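Side-chain contact in avidin-related protein 2 (Gallus gallus, PDB 1WBI), which binds biotin in a tetrameric assembly of the avidin family, each subunit an eight-stranded antiparallel beta-barrel: residues L102-D105 against W111-T114. Residues are numbered along the deposited sequence; the frame is centred on the assembly and turned at random.
Sequences LAVD and WIAT. With BTN (biotin), chain V.
In the avidin beta-barrel, the loop joining the last two strands, 92-101 and 114-123, closes on itself where Leu102 meets Ala113, and through Trp111 it reaches the biotin site of a second subunit. The Leu102 N-H points almost straight at Ala113 O, giving a hydrogen bond of 2.8 Å (N-H...O angle 176°) that lies in the carbonyl plane and ties the two ends of the loop together. Ala113 CB turns back into the loop, 3.5 Å from Leu102 O. Further along the loop, Val104 CG1 rests against two neighbouring methyls, Ala113 CB and Ile112 CG2, each 4.0 Å away; with chi1 -62° the CG1 branch is turned away from its own carbonyl carbon and meets the methyls across the loop. Val104 O accepts a hydrogen bond from Gln83 NE2 of a third subunit, which ties this part of the loop to the tetramer. Ile112 CB, which carries one of those methyls, sits 3.7 Å above the plane of the Trp111 indole, over the centre of one face. That ring extends into the pocket where Ser19, Tyr36 and Asn119 of the second subunit hydrogen-bond biotin, and the six-membered part of the indole meets the ligand obliquely, with Trp111 CE3 3.8 Å from biotin C4.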
loop_
_atom_site.group_PDB
_atom_site.type_symbol
_atom_site.label_atom_id
_atom_site.label_comp_id
_atom_site.label_asym_id
_atom_site.label_seq_id
_atom_site.Cartn_x
_atom_site.Cartn_y
_atom_site.Cartn_z
ATOM N N LEU A 102 3.925 11.961 4.654
ATOM C CA LEU A 102 4.862 13.072 4.822
ATOM C C LEU A 102 4.223 14.352 4.282
ATOM O O LEU A 102 3.383 14.336 3.370
ATOM C CB LEU A 102 6.165 12.817 4.071
ATOM C CG LEU A 102 6.963 11.605 4.553
ATOM C CD1 LEU A 102 8.104 11.302 3.595
ATOM C CD2 LEU A 102 7.488 11.869 5.939
ATOM N N ALA A 103 4.592 15.493 4.861
ATOM C CA ALA A 103 4.128 16.785 4.383
ATOM C C ALA A 103 5.003 17.269 3.239
ATOM O O ALA A 103 6.245 17.253 3.351
ATOM C CB ALA A 103 4.136 17.796 5.513
ATOM N N VAL A 104 4.379 17.645 2.126
ATOM C CA VAL A 104 5.092 18.279 1.009
ATOM C C VAL A 104 4.533 19.656 0.800
ATOM O O VAL A 104 3.430 19.913 1.176
ATOM C CB VAL A 104 5.025 17.448 -0.286
ATOM C CG1 VAL A 104 5.714 16.097 -0.046
ATOM C CG2 VAL A 104 3.606 17.241 -0.731
ATOM N N ASP A 105 5.279 20.559 0.172
ATOM C CA ASP A 105 4.796 21.937 0.108
ATOM C C ASP A 105 3.903 22.263 -1.078
ATOM O O ASP A 105 3.201 23.248 -1.055
ATOM C CB ASP A 105 5.941 22.947 0.190
ATOM C CG ASP A 105 6.426 23.166 1.623
ATOM O OD1 ASP A 105 5.597 23.196 2.584
ATOM O OD2 ASP A 105 7.654 23.319 1.791
ATOM N N TRP A 111 2.691 12.709 -5.107
ATOM C CA TRP A 111 3.022 11.330 -5.468
ATOM C C TRP A 111 4.083 10.748 -4.542
ATOM O O TRP A 111 4.098 9.547 -4.327
ATOM C CB TRP A 111 3.518 11.248 -6.936
ATOM C CG TRP A 111 4.877 11.836 -7.105
ATOM C CD1 TRP A 111 5.175 13.153 -7.304
ATOM C CD2 TRP A 111 6.130 11.157 -6.971
ATOM N NE1 TRP A 111 6.539 13.329 -7.303
ATOM C CE2 TRP A 111 7.148 12.125 -7.113
ATOM C CE3 TRP A 111 6.493 9.836 -6.746
ATOM C CZ2 TRP A 111 8.499 11.803 -7.063
ATOM C CZ3 TRP A 111 7.857 9.505 -6.680
ATOM C CH2 TRP A 111 8.843 10.496 -6.834
ATOM N N ILE A 112 4.948 11.575 -3.976
ATOM C CA ILE A 112 6.113 11.072 -3.233
ATOM C C ILE A 112 5.824 10.816 -1.734
ATOM O O ILE A 112 6.674 10.257 -1.014
ATOM C CB ILE A 112 7.281 12.102 -3.343
ATOM C CG1 ILE A 112 8.627 11.384 -3.268
ATOM C CG2 ILE A 112 7.173 13.179 -2.309
ATOM C CD1 ILE A 112 9.848 12.325 -3.490
ATOM N N ALA A 113 4.649 11.254 -1.266
ATOM C CA ALA A 113 4.409 11.524 0.155
ATOM C C ALA A 113 3.909 10.391 1.003
ATOM O O ALA A 113 3.752 10.602 2.197
ATOM C CB ALA A 113 3.496 12.731 0.278
ATOM N N THR A 114 3.617 9.213 0.449
ATOM C CA THR A 114 3.019 8.146 1.268
ATOM C C THR A 114 3.831 6.860 1.284
ATOM O O THR A 114 3.942 6.176 0.284
ATOM C CB THR A 114 1.557 7.859 0.847
ATOM O OG1 THR A 114 0.820 9.099 0.812
ATOM C CG2 THR A 114 0.921 6.938 1.845
HETATM C C11 BTN V . 13.626 7.741 -8.438
HETATM O O11 BTN V . 12.906 8.635 -7.933
HETATM O O12 BTN V . 14.823 7.518 -8.043
HETATM C C10 BTN V . 13.085 6.862 -9.541
HETATM C C9 BTN V . 11.828 7.418 -10.257
HETATM C C8 BTN V . 10.503 7.126 -9.537
HETATM C C7 BTN V . 9.288 7.667 -10.318
HETATM C C2 BTN V . 7.965 7.174 -9.691
HETATM S S1 BTN V . 7.499 5.547 -10.063
HETATM C C6 BTN V . 5.848 5.896 -9.414
HETATM C C5 BTN V . 5.450 7.294 -9.869
HETATM N N1 BTN V . 4.843 7.236 -11.182
HETATM C C3 BTN V . 5.580 7.850 -12.075
HETATM O O3 BTN V . 5.251 8.006 -13.374
HETATM N N2 BTN V . 6.704 8.333 -11.491
HETATM C C4 BTN V . 6.749 8.045 -10.078
#